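Local coordinates for protein proline dehydrogenase (Bradyrhizobium japonicum USDA 110, PDB 3HAZ) that probably oxidises proline to glutamate in two steps, joining an FAD-dependent proline dehydrogenase and an NAD-dependent aldehyde dehydrogenase in a single chain, at residues H583-R588 / R612-F617; A594-E599 / N660-I665; I656-W659 / A664-L667; A685-R690 / P835-E840. All blocks are in the same frame, centred on the assembly; numbering follows the deposited sequence.

In the fold
All four contacts lie in the aldehyde dehydrogenase section, and three of them touch the bound NAD. Interaction 1 is remote: the A614 side chain is about 14 Å from the dinucleotide, but this contact meets interaction 2 where A614 CB lies 3.9 Å from L663 CG. Interactions 2 and 3, with centres about 9 Å apart, share A664 and I665 at the start of helix 664-675. Interaction 4 closes on the loop of interaction 3, with W659 CE3 3.5 Å from I837 CB. It is tied to interaction 2 by a probable hydrogen bond of 2.8 Å from R690 N to E599 OE2. The I665 side chain is about 6 Å from that of C794, the predicted active-site cysteine.

Interaction 1: H583-R588 / R612-F617. With SO4 (sulfate ion), chain H.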
# COMPACT_ATOMS: atom_id res chain seq x y z
N HIS A 583 10.79 -35.16 -6.45
CA HIS A 583 9.56 -35.86 -6.79
C HIS A 583 9.77 -37.37 -6.95
O HIS A 583 8.97 -38.18 -6.46
CB HIS A 583 8.95 -35.28 -8.07
CG HIS A 583 7.82 -36.09 -8.62
ND1 HIS A 583 6.57 -36.10 -8.04
CD2 HIS A 583 7.75 -36.92 -9.68
CE1 HIS A 583 5.78 -36.91 -8.73
NE2 HIS A 583 6.47 -37.42 -9.73
N LEU A 584 10.84 -37.76 -7.63
CA LEU A 584 11.11 -39.17 -7.90
C LEU A 584 11.50 -39.90 -6.61
O LEU A 584 11.13 -41.06 -6.40
CB LEU A 584 12.18 -39.32 -8.98
CG LEU A 584 11.78 -38.88 -10.40
CD1 LEU A 584 12.96 -38.92 -11.38
CD2 LEU A 584 10.62 -39.72 -10.95
N LEU A 585 12.24 -39.22 -5.75
CA LEU A 585 12.65 -39.77 -4.46
C LEU A 585 11.46 -40.19 -3.61
O LEU A 585 11.41 -41.32 -3.13
CB LEU A 585 13.49 -38.74 -3.70
CG LEU A 585 14.93 -38.62 -4.18
CD1 LEU A 585 15.60 -37.39 -3.59
CD2 LEU A 585 15.71 -39.88 -3.84
N GLU A 586 10.52 -39.28 -3.42
CA GLU A 586 9.36 -39.56 -2.58
C GLU A 586 8.46 -40.59 -3.26
O GLU A 586 7.89 -41.46 -2.61
CB GLU A 586 8.56 -38.28 -2.31
CG GLU A 586 9.37 -37.18 -1.65
CD GLU A 586 8.49 -36.22 -0.88
OE1 GLU A 586 7.69 -36.69 -0.04
OE2 GLU A 586 8.59 -35.00 -1.11
N SER A 587 8.36 -40.47 -4.58
CA SER A 587 7.60 -41.42 -5.37
C SER A 587 8.15 -42.84 -5.21
O SER A 587 7.40 -43.81 -5.28
CB SER A 587 7.63 -41.01 -6.84
OG SER A 587 7.09 -42.03 -7.65
N ARG A 588 9.46 -42.95 -5.00
CA ARG A 588 10.11 -44.25 -4.87
C ARG A 588 10.68 -44.47 -3.46
O ARG A 588 11.63 -45.23 -3.28
CB ARG A 588 11.20 -44.41 -5.93
CG ARG A 588 10.67 -44.27 -7.35
CD ARG A 588 11.79 -44.09 -8.37
NE ARG A 588 11.24 -43.84 -9.70
CZ ARG A 588 11.97 -43.58 -10.78
NH1 ARG A 588 11.37 -43.37 -11.95
NH2 ARG A 588 13.29 -43.52 -10.70
N ARG A 612 13.33 -38.37 3.46
CA ARG A 612 12.75 -37.03 3.52
C ARG A 612 13.83 -35.95 3.36
O ARG A 612 13.67 -35.00 2.59
CB ARG A 612 11.97 -36.80 4.83
CG ARG A 612 10.62 -37.52 4.89
CD ARG A 612 9.81 -37.06 6.10
NE ARG A 612 9.39 -35.66 5.98
CZ ARG A 612 9.02 -34.89 7.00
NH1 ARG A 612 9.02 -35.37 8.24
NH2 ARG A 612 8.66 -33.63 6.78
N GLU A 613 14.92 -36.10 4.10
CA GLU A 613 16.02 -35.13 4.08
C GLU A 613 16.62 -34.98 2.67
O GLU A 613 16.95 -33.87 2.24
CB GLU A 613 17.11 -35.57 5.07
CG GLU A 613 18.25 -34.58 5.24
CD GLU A 613 19.33 -35.09 6.17
OE1 GLU A 613 19.15 -36.18 6.74
OE2 GLU A 613 20.36 -34.40 6.34
N ALA A 614 16.78 -36.10 1.98
CA ALA A 614 17.31 -36.09 0.62
C ALA A 614 16.44 -35.24 -0.29
O ALA A 614 16.93 -34.39 -1.03
CB ALA A 614 17.45 -37.51 0.07
N ALA A 615 15.13 -35.47 -0.23
CA ALA A 615 14.17 -34.70 -1.03
C ALA A 615 14.13 -33.24 -0.60
O ALA A 615 13.98 -32.35 -1.43
CB ALA A 615 12.78 -35.32 -0.96
N ASP A 616 14.25 -33.00 0.70
CA ASP A 616 14.29 -31.62 1.21
C ASP A 616 15.52 -30.88 0.66
O ASP A 616 15.44 -29.71 0.30
CB ASP A 616 14.31 -31.60 2.75
CG ASP A 616 12.98 -32.05 3.37
OD1 ASP A 616 11.95 -32.11 2.66
OD2 ASP A 616 12.97 -32.34 4.59
N PHE A 617 16.67 -31.56 0.62
CA PHE A 617 17.87 -30.95 0.08
C PHE A 617 17.63 -30.47 -1.35
O PHE A 617 17.98 -29.35 -1.71
CB PHE A 617 19.05 -31.92 0.09
CG PHE A 617 19.88 -31.87 1.35
CD1 PHE A 617 20.18 -33.03 2.04
CD2 PHE A 617 20.38 -30.67 1.82
CE1 PHE A 617 20.95 -32.99 3.19
CE2 PHE A 617 21.14 -30.62 2.96
CZ PHE A 617 21.43 -31.78 3.65
S SO4 H . 7.56 -43.38 -11.07
O1 SO4 H . 7.37 -42.02 -10.59
O2 SO4 H . 8.17 -44.20 -10.02
O3 SO4 H . 6.27 -43.95 -11.45
O4 SO4 H . 8.45 -43.36 -12.24
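L585 and E586 meet A614 and A615 across a pair of antiparallel helices, 571-587 and 604-629, whose local axes run 9.1 Å apart at 165°. On the close side the facing helix offers two small residues. L585 points at the facing helix and sets its CD1 methyl over the backbone between the two alanines, 3.9 Å from A615 N, with A614 CB 4.1 Å from the same methyl. Beside it E586 contributes only aliphatic carbon, its CG lying 3.9 Å from A615 CB. Its carboxylate turns aside from the alanine to a salt bridge with R619. Helices 664-675 and 689-702 complete the packing round L585 through L667 and L698.

The other flank of helix 571-587 is looser: S587 is exposed, and a sulfate, probably from the crystallisation liquor, sits there. R588, extended from CG to NE, presents two N-H groups to this anion while L584 CD2 lies over one face of its guanidinium, off centre toward the rim. NH1 also forms a salt bridge with E701. Both sulfate bonds of the arginine are nearly straight, NE to O2 at 173° and NH1 to O4 at 175°, and S587 OG donates the third, 3.0 Å to O1.

Interaction 2: A594-E599 / N660-I665. With NAD (nicotinamide-adenine-dinucleotide), chain D.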
# COMPACT_ATOMS: atom_id res chain seq x y z
N ALA A 594 14.25 -49.13 1.54
CA ALA A 594 14.71 -50.52 1.55
C ALA A 594 16.23 -50.58 1.45
O ALA A 594 16.88 -51.35 2.16
CB ALA A 594 14.08 -51.32 0.40
N LEU A 595 16.79 -49.77 0.56
CA LEU A 595 18.24 -49.69 0.39
C LEU A 595 18.93 -49.19 1.66
O LEU A 595 19.95 -49.74 2.08
CB LEU A 595 18.61 -48.79 -0.79
CG LEU A 595 18.96 -49.48 -2.11
CD1 LEU A 595 18.00 -50.62 -2.43
CD2 LEU A 595 19.00 -48.47 -3.25
N LEU A 596 18.36 -48.16 2.27
CA LEU A 596 18.92 -47.58 3.49
C LEU A 596 18.96 -48.61 4.62
O LEU A 596 19.87 -48.61 5.45
CB LEU A 596 18.10 -46.36 3.92
CG LEU A 596 18.28 -45.11 3.07
CD1 LEU A 596 17.21 -44.07 3.39
CD2 LEU A 596 19.68 -44.53 3.26
N GLN A 597 17.96 -49.48 4.66
CA GLN A 597 17.92 -50.50 5.68
C GLN A 597 18.91 -51.63 5.38
O GLN A 597 19.63 -52.08 6.28
CB GLN A 597 16.49 -51.04 5.85
CG GLN A 597 15.53 -50.02 6.45
CD GLN A 597 14.32 -50.69 7.05
OE1 GLN A 597 13.49 -51.25 6.34
NE2 GLN A 597 14.20 -50.63 8.39
N ARG A 598 18.96 -52.06 4.13
CA ARG A 598 19.82 -53.18 3.73
C ARG A 598 21.29 -52.79 3.69
O ARG A 598 22.12 -53.42 4.35
CB ARG A 598 19.40 -53.73 2.37
CG ARG A 598 18.43 -54.90 2.42
CD ARG A 598 19.16 -56.21 2.66
N GLU A 599 21.62 -51.76 2.92
CA GLU A 599 23.01 -51.33 2.77
C GLU A 599 23.45 -50.45 3.94
O GLU A 599 24.60 -50.51 4.37
CB GLU A 599 23.22 -50.59 1.45
CG GLU A 599 24.69 -50.36 1.09
CD GLU A 599 24.88 -49.60 -0.23
OE1 GLU A 599 24.08 -48.68 -0.51
OE2 GLU A 599 25.83 -49.92 -0.97
N ASN A 660 27.23 -42.92 6.74
CA ASN A 660 26.19 -42.83 7.76
C ASN A 660 24.90 -42.14 7.29
O ASN A 660 23.82 -42.40 7.82
CB ASN A 660 26.72 -42.20 9.05
CG ASN A 660 27.09 -40.74 8.88
OD1 ASN A 660 27.50 -40.31 7.80
ND2 ASN A 660 26.97 -39.97 9.95
N PHE A 661 25.04 -41.27 6.29
CA PHE A 661 23.89 -40.73 5.55
C PHE A 661 24.18 -40.87 4.07
O PHE A 661 24.45 -39.88 3.38
CB PHE A 661 23.63 -39.27 5.92
CG PHE A 661 23.12 -39.09 7.33
CD1 PHE A 661 23.99 -38.81 8.37
CD2 PHE A 661 21.77 -39.20 7.61
CE1 PHE A 661 23.52 -38.65 9.66
CE2 PHE A 661 21.29 -39.04 8.89
CZ PHE A 661 22.16 -38.76 9.92
N PRO A 662 24.13 -42.12 3.57
CA PRO A 662 24.61 -42.54 2.25
C PRO A 662 23.77 -41.96 1.13
O PRO A 662 24.20 -41.97 -0.02
CB PRO A 662 24.42 -44.07 2.28
CG PRO A 662 24.01 -44.43 3.65
CD PRO A 662 23.46 -43.21 4.30
N LEU A 663 22.57 -41.51 1.47
CA LEU A 663 21.69 -40.93 0.47
C LEU A 663 21.59 -39.41 0.58
O LEU A 663 21.81 -38.71 -0.40
CB LEU A 663 20.29 -41.55 0.55
CG LEU A 663 19.28 -40.91 -0.39
CD1 LEU A 663 19.70 -41.15 -1.82
CD2 LEU A 663 17.87 -41.44 -0.15
N ALA A 664 21.26 -38.91 1.77
CA ALA A 664 20.94 -37.49 1.92
C ALA A 664 22.16 -36.58 1.83
O ALA A 664 22.11 -35.54 1.18
CB ALA A 664 20.16 -37.23 3.21
N ILE A 665 23.24 -36.95 2.49
CA ILE A 665 24.45 -36.16 2.45
C ILE A 665 25.10 -36.30 1.09
O ILE A 665 25.64 -35.34 0.54
CB ILE A 665 25.44 -36.57 3.56
CG1 ILE A 665 24.96 -36.04 4.90
CG2 ILE A 665 26.84 -36.05 3.26
CD1 ILE A 665 25.91 -36.33 6.03
PA NAD D . 36.05 -40.99 6.55
O1A NAD D . 37.12 -39.78 6.83
O2A NAD D . 36.58 -42.25 7.11
O5B NAD D . 35.87 -41.12 4.90
C5B NAD D . 34.70 -40.59 4.30
C4B NAD D . 34.87 -40.43 2.78
O4B NAD D . 36.19 -39.91 2.35
C3B NAD D . 34.76 -41.77 1.94
O3B NAD D . 33.93 -41.82 0.82
C2B NAD D . 36.22 -42.19 1.84
O2B NAD D . 36.58 -43.33 1.10
C1B NAD D . 36.84 -40.89 1.54
N9A NAD D . 38.28 -40.90 1.82
C8A NAD D . 38.95 -41.68 2.72
N7A NAD D . 40.33 -41.34 2.65
C5A NAD D . 40.48 -40.32 1.69
C6A NAD D . 41.60 -39.63 1.23
N6A NAD D . 42.91 -39.93 1.78
N1A NAD D . 41.47 -38.68 0.27
C2A NAD D . 40.22 -38.39 -0.25
N3A NAD D . 39.12 -39.07 0.20
C4A NAD D . 39.25 -40.04 1.17
O3 NAD D . 34.55 -40.62 7.20
PN NAD D . 33.42 -41.82 7.41
O1N NAD D . 34.12 -43.10 8.23
O2N NAD D . 32.92 -42.27 6.11
O5D NAD D . 32.13 -41.25 8.31
C5D NAD D . 32.31 -40.97 9.69
C4D NAD D . 32.80 -39.53 9.96
O4D NAD D . 32.20 -38.46 9.11
C3D NAD D . 32.77 -38.93 11.43
O3D NAD D . 33.97 -38.48 12.01
C2D NAD D . 31.59 -37.94 11.29
O2D NAD D . 31.20 -37.11 12.36
C1D NAD D . 31.84 -37.38 9.95
N1N NAD D . 30.59 -36.79 9.46
C2N NAD D . 30.35 -35.42 9.67
C3N NAD D . 29.10 -34.83 9.20
C7N NAD D . 28.84 -33.33 9.42
O7N NAD D . 27.93 -32.81 8.87
N7N NAD D . 29.77 -32.54 10.20
C4N NAD D . 28.09 -35.67 8.51
C5N NAD D . 28.34 -37.03 8.29
C6N NAD D . 29.61 -37.63 8.77
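The turn that leads into helix 664-675, beside the NAD pocket, rests on helix 589-598 where L596 touches P662 and L663. One methyl makes both contacts: L596 CD2 is 4.1 Å from P662 CD and equally 4.1 Å from L663 CB. The leucine stem leaves its helix alongside the turn, and with CG anti to the carbonyl carbon (chi1 -73°) the branch swings across to the seam between the two residues. It meets L663 almost perpendicularly and the proline ring at a slant. All three residues are buried, and I691 of helix 689-702 packs against both L596 and P662.

The turn belongs to the PWNFP sequence of aldehyde dehydrogenases, which joins strand 641-656 to helix 664-675 in the nucleotide-binding fold. On its far side N660 and I665 approach the nicotinamide. N660 OD1 is 3.4 Å from C5N of NAD, while ND2 is engaged by the backbone oxygen of Q792, which helps to fix the amide's rotation. I665 reaches the same ring with its CD1 methyl, 3.4 Å from C4N.

Polar anchors flank the apolar seam. E610 OE2 accepts hydrogen bonds from the backbone nitrogens of L663 and A664 as the helix begins. E599 instead divides the work between its oxygens, OE2 taking R690 N and OE1 taking I691 N.

Interaction 3: I656-W659 / A664-L667; sequences ISPW and AIFL. With NAD (nicotinamide-adenine-dinucleotide), chain D.
The F666 ring turns an edge to S657, whose OG lies in the ring plane 3.5 Å from CD1. The distance marks a packing contact between the polar oxygen and the ring's C-H rim. F666 CG is anti to the backbone N (chi1 175°), which carries the ring alongside S657 toward helix 689-702, where A692, A695 and V696 touch it. The indole of W659 also works through its edge: NE1 makes a weak, bent bond of 3.1 Å to O1N of NAD, with an N-H...O angle of 138°.

P658 and I665 meet at about a right angle, P658 CD lying 3.6 Å from I665 CG2. The same proline ring reaches the nicotinamide with CG, 3.7 Å from C5N, so it touches the helix with one carbon and the cofactor with the next, beside I665.

The loop backbone grips the adenosine ribose, whose O3B donates to S657 O over 2.8 Å. I656 borders this half of the cofactor with two branches. Its CG2 faces the ribose, 3.4 Å from C4B, and CD1 reaches N3A at 3.6 Å. Replacing I656 by alanine removes both branches, which would probably open a gap beside the ribose and adenine and leave the adenosine freer to shift.

Strand 641-656 runs parallel to strand 679-683, with helix 664-675 between them in the chain. This beta-alpha-beta crossover, with NAD lying against the loop that follows its first strand, is typical of the Rossmann-type nucleotide-binding fold of aldehyde dehydrogenases.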
# COMPACT_ATOMS: atom_id res chain seq x y z
N ILE A 656 32.77 -35.98 -2.00
CA ILE A 656 33.14 -37.17 -1.25
C ILE A 656 32.24 -37.28 -0.02
O ILE A 656 32.16 -36.36 0.77
CB ILE A 656 34.61 -37.13 -0.82
CG1 ILE A 656 35.53 -37.14 -2.05
CG2 ILE A 656 34.93 -38.28 0.11
CD1 ILE A 656 36.97 -36.84 -1.73
N SER A 657 31.56 -38.42 0.12
CA SER A 657 30.53 -38.57 1.13
C SER A 657 30.77 -39.77 2.05
O SER A 657 31.49 -40.70 1.68
CB SER A 657 29.16 -38.71 0.45
OG SER A 657 29.20 -39.72 -0.54
N PRO A 658 30.15 -39.76 3.25
CA PRO A 658 30.30 -40.81 4.26
C PRO A 658 29.23 -41.89 4.14
O PRO A 658 28.29 -41.76 3.35
CB PRO A 658 30.11 -40.07 5.59
CG PRO A 658 29.44 -38.74 5.23
CD PRO A 658 29.25 -38.69 3.73
N TRP A 659 29.35 -42.93 4.97
CA TRP A 659 28.44 -44.07 4.94
C TRP A 659 27.20 -43.89 5.83
O TRP A 659 26.23 -44.63 5.69
CB TRP A 659 29.19 -45.34 5.36
CG TRP A 659 29.91 -45.17 6.66
CD1 TRP A 659 31.23 -44.88 6.83
CD2 TRP A 659 29.35 -45.27 7.97
NE1 TRP A 659 31.53 -44.80 8.17
CE2 TRP A 659 30.39 -45.04 8.89
CE3 TRP A 659 28.07 -45.55 8.46
CZ2 TRP A 659 30.19 -45.06 10.27
CZ3 TRP A 659 27.87 -45.57 9.83
CH2 TRP A 659 28.92 -45.33 10.72
N ALA A 664 21.26 -38.91 1.77
CA ALA A 664 20.94 -37.49 1.92
C ALA A 664 22.16 -36.58 1.83
O ALA A 664 22.11 -35.54 1.18
CB ALA A 664 20.16 -37.23 3.21
N ILE A 665 23.24 -36.95 2.49
CA ILE A 665 24.45 -36.16 2.45
C ILE A 665 25.10 -36.30 1.09
O ILE A 665 25.64 -35.34 0.54
CB ILE A 665 25.44 -36.57 3.56
CG1 ILE A 665 24.96 -36.04 4.90
CG2 ILE A 665 26.84 -36.05 3.26
CD1 ILE A 665 25.91 -36.33 6.03
N PHE A 666 25.02 -37.51 0.54
CA PHE A 666 25.47 -37.75 -0.82
C PHE A 666 24.78 -36.78 -1.78
O PHE A 666 25.45 -36.06 -2.52
CB PHE A 666 25.19 -39.19 -1.26
CG PHE A 666 25.52 -39.45 -2.70
CD1 PHE A 666 26.81 -39.77 -3.08
CD2 PHE A 666 24.54 -39.33 -3.68
CE1 PHE A 666 27.12 -39.99 -4.42
CE2 PHE A 666 24.84 -39.55 -5.02
CZ PHE A 666 26.14 -39.88 -5.39
N LEU A 667 23.45 -36.76 -1.75
CA LEU A 667 22.66 -35.92 -2.66
C LEU A 667 22.74 -34.44 -2.31
O LEU A 667 22.72 -33.59 -3.20
CB LEU A 667 21.20 -36.38 -2.68
CG LEU A 667 20.91 -37.57 -3.59
CD1 LEU A 667 19.44 -37.96 -3.54
CD2 LEU A 667 21.34 -37.25 -5.01
PA NAD D . 36.05 -40.99 6.55
O1A NAD D . 37.12 -39.78 6.83
O2A NAD D . 36.58 -42.25 7.11
O5B NAD D . 35.87 -41.12 4.90
C5B NAD D . 34.70 -40.59 4.30
C4B NAD D . 34.87 -40.43 2.78
O4B NAD D . 36.19 -39.91 2.35
C3B NAD D . 34.76 -41.77 1.94
O3B NAD D . 33.93 -41.82 0.82
C2B NAD D . 36.22 -42.19 1.84
O2B NAD D . 36.58 -43.33 1.10
C1B NAD D . 36.84 -40.89 1.54
N9A NAD D . 38.28 -40.90 1.82
C8A NAD D . 38.95 -41.68 2.72
N7A NAD D . 40.33 -41.34 2.65
C5A NAD D . 40.48 -40.32 1.69
C6A NAD D . 41.60 -39.63 1.23
N6A NAD D . 42.91 -39.93 1.78
N1A NAD D . 41.47 -38.68 0.27
C2A NAD D . 40.22 -38.39 -0.25
N3A NAD D . 39.12 -39.07 0.20
C4A NAD D . 39.25 -40.04 1.17
O3 NAD D . 34.55 -40.62 7.20
PN NAD D . 33.42 -41.82 7.41
O1N NAD D . 34.12 -43.10 8.23
O2N NAD D . 32.92 -42.27 6.11
O5D NAD D . 32.13 -41.25 8.31
C5D NAD D . 32.31 -40.97 9.69
C4D NAD D . 32.80 -39.53 9.96
O4D NAD D . 32.20 -38.46 9.11
C3D NAD D . 32.77 -38.93 11.43
O3D NAD D . 33.97 -38.48 12.01
C2D NAD D . 31.59 -37.94 11.29
O2D NAD D . 31.20 -37.11 12.36
C1D NAD D . 31.84 -37.38 9.95
N1N NAD D . 30.59 -36.79 9.46
C2N NAD D . 30.35 -35.42 9.67
C3N NAD D . 29.10 -34.83 9.20
C7N NAD D . 28.84 -33.33 9.42
O7N NAD D . 27.93 -32.81 8.87
N7N NAD D . 29.77 -32.54 10.20
C4N NAD D . 28.09 -35.67 8.51
C5N NAD D . 28.34 -37.03 8.29
C6N NAD D . 29.61 -37.63 8.77

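Interaction 4: A685-R690 / P835-E840; sequences AEQTPR and PVIDVE. With NAD (nicotinamide-adenine-dinucleotide), chain D.
Q687 bridges to I837 and D838, joining a type I beta turn, A685 to T688, to the N-cap of helix 839-855. The glutamine chain bends at chi2 (94°), and this bend lets one residue serve two neighbours: its aliphatic part lies against the isoleucine while its amide reaches the aspartate. Q687 and I837 lie nearly perpendicular, with CG of the glutamine 3.9 Å from CG1 of the isoleucine and CB at 4.0 Å from that same carbon. I837 also packs on W659, a residue of the NAD site, and Q687 touches that indole too.

The glutamine and D838 side chains are inclined to each other, the amide and carboxylate planes standing 34° apart. NE2 donates to OD2 over 3.1 Å in a fairly straight bond of 166°. The acceptor lies in the amide plane, whereas the nitrogen approaches from above the carboxylate plane. The other oxygen, OD1, is committed to A841 N as the helix cap, which helps to fix the carboxylate for the glutamine. A leucine in place of Q687 would lack the amide and would probably leave OD2 without this donor, weakening the tie between turn and helix.

These contacts lie toward the surface, yet the turn also borders the cofactor. At its first residue the backbone comes right up to the adenosine ribose, A685 CA being 3.2 Å from NAD O3B.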
# COMPACT_ATOMS: atom_id res chain seq x y z
N ALA A 685 31.16 -43.37 0.01
CA ALA A 685 31.85 -44.23 0.95
C ALA A 685 31.88 -45.66 0.41
O ALA A 685 30.91 -46.13 -0.19
CB ALA A 685 31.18 -44.19 2.30
N GLU A 686 33.00 -46.34 0.64
CA GLU A 686 33.17 -47.70 0.16
C GLU A 686 32.04 -48.62 0.60
O GLU A 686 31.65 -49.53 -0.13
CB GLU A 686 34.52 -48.25 0.61
CG GLU A 686 35.14 -49.22 -0.38
CD GLU A 686 36.48 -49.76 0.07
OE1 GLU A 686 36.86 -49.49 1.23
OE2 GLU A 686 37.14 -50.45 -0.72
N GLN A 687 31.50 -48.38 1.80
CA GLN A 687 30.45 -49.24 2.36
C GLN A 687 29.09 -49.09 1.67
O GLN A 687 28.27 -50.00 1.72
CB GLN A 687 30.26 -48.98 3.86
CG GLN A 687 31.48 -49.27 4.72
CD GLN A 687 32.34 -48.04 4.96
OE1 GLN A 687 32.33 -47.10 4.17
NE2 GLN A 687 33.10 -48.06 6.06
N THR A 688 28.85 -47.95 1.03
CA THR A 688 27.51 -47.64 0.55
C THR A 688 27.43 -47.14 -0.90
O THR A 688 26.81 -46.11 -1.16
CB THR A 688 26.82 -46.62 1.48
OG1 THR A 688 27.70 -45.51 1.70
CG2 THR A 688 26.50 -47.26 2.81
N PRO A 689 28.05 -47.87 -1.84
CA PRO A 689 28.05 -47.47 -3.24
C PRO A 689 26.72 -47.72 -3.94
O PRO A 689 26.41 -47.01 -4.90
CB PRO A 689 29.12 -48.38 -3.85
CG PRO A 689 29.04 -49.61 -2.99
CD PRO A 689 28.92 -49.04 -1.62
N ARG A 690 25.95 -48.71 -3.50
CA ARG A 690 24.74 -49.08 -4.22
C ARG A 690 23.70 -47.96 -4.22
O ARG A 690 23.20 -47.56 -5.28
CB ARG A 690 24.14 -50.38 -3.68
N PRO A 835 22.62 -52.48 13.61
CA PRO A 835 24.04 -52.80 13.71
C PRO A 835 24.90 -51.61 13.34
O PRO A 835 24.42 -50.70 12.66
CB PRO A 835 24.23 -53.91 12.67
CG PRO A 835 23.14 -53.70 11.68
CD PRO A 835 22.00 -53.02 12.38
N VAL A 836 26.15 -51.60 13.79
CA VAL A 836 27.09 -50.61 13.30
C VAL A 836 27.53 -51.02 11.88
O VAL A 836 27.29 -52.15 11.46
CB VAL A 836 28.29 -50.43 14.24
CG1 VAL A 836 27.80 -49.90 15.58
CG2 VAL A 836 29.02 -51.74 14.43
N ILE A 837 28.15 -50.10 11.16
CA ILE A 837 28.33 -50.25 9.71
C ILE A 837 29.19 -51.46 9.28
O ILE A 837 28.84 -52.16 8.34
CB ILE A 837 28.85 -48.94 9.07
CG1 ILE A 837 28.81 -49.04 7.54
CG2 ILE A 837 30.25 -48.61 9.57
CD1 ILE A 837 27.43 -49.36 6.98
N ASP A 838 30.31 -51.70 9.96
CA ASP A 838 31.18 -52.82 9.60
C ASP A 838 32.01 -53.36 10.76
O ASP A 838 32.03 -52.80 11.86
CB ASP A 838 32.10 -52.44 8.43
CG ASP A 838 32.99 -51.25 8.74
OD1 ASP A 838 33.18 -50.93 9.93
OD2 ASP A 838 33.51 -50.63 7.78
N VAL A 839 32.71 -54.47 10.50
CA VAL A 839 33.56 -55.12 11.49
C VAL A 839 34.60 -54.17 12.06
O VAL A 839 34.91 -54.21 13.25
CB VAL A 839 34.25 -56.36 10.88
CG1 VAL A 839 35.64 -56.54 11.46
CG2 VAL A 839 33.39 -57.60 11.10
N GLU A 840 35.14 -53.30 11.21
CA GLU A 840 36.15 -52.35 11.63
C GLU A 840 35.59 -51.36 12.65
O GLU A 840 36.26 -50.99 13.61
CB GLU A 840 36.72 -51.60 10.43
CG GLU A 840 37.45 -52.48 9.41
CD GLU A 840 36.53 -53.03 8.33
OE1 GLU A 840 35.45 -53.55 8.66
OE2 GLU A 840 36.91 -52.95 7.14
PA NAD D . 36.05 -40.99 6.55
O1A NAD D . 37.12 -39.78 6.83
O2A NAD D . 36.58 -42.25 7.11
O5B NAD D . 35.87 -41.12 4.90
C5B NAD D . 34.70 -40.59 4.30
C4B NAD D . 34.87 -40.43 2.78
O4B NAD D . 36.19 -39.91 2.35
C3B NAD D . 34.76 -41.77 1.94
O3B NAD D . 33.93 -41.82 0.82
C2B NAD D . 36.22 -42.19 1.84
O2B NAD D . 36.58 -43.33 1.10
C1B NAD D . 36.84 -40.89 1.54
N9A NAD D . 38.28 -40.90 1.82
C8A NAD D . 38.95 -41.68 2.72
N7A NAD D . 40.33 -41.34 2.65
C5A NAD D . 40.48 -40.32 1.69
C6A NAD D . 41.60 -39.63 1.23
N6A NAD D . 42.91 -39.93 1.78
N1A NAD D . 41.47 -38.68 0.27
C2A NAD D . 40.22 -38.39 -0.25
N3A NAD D . 39.12 -39.07 0.20
C4A NAD D . 39.25 -40.04 1.17
O3 NAD D . 34.55 -40.62 7.20
PN NAD D . 33.42 -41.82 7.41
O1N NAD D . 34.12 -43.10 8.23
O2N NAD D . 32.92 -42.27 6.11
O5D NAD D . 32.13 -41.25 8.31
C5D NAD D . 32.31 -40.97 9.69
C4D NAD D . 32.80 -39.53 9.96
O4D NAD D . 32.20 -38.46 9.11
C3D NAD D . 32.77 -38.93 11.43
O3D NAD D . 33.97 -38.48 12.01
C2D NAD D . 31.59 -37.94 11.29
O2D NAD D . 31.20 -37.11 12.36
C1D NAD D . 31.84 -37.38 9.95
N1N NAD D . 30.59 -36.79 9.46
C2N NAD D . 30.35 -35.42 9.67
C3N NAD D . 29.10 -34.83 9.20
C7N NAD D . 28.84 -33.33 9.42
O7N NAD D . 27.93 -32.81 8.87
N7N NAD D . 29.77 -32.54 10.20
C4N NAD D . 28.09 -35.67 8.51
C5N NAD D . 28.34 -37.03 8.29
C6N NAD D . 29.61 -37.63 8.77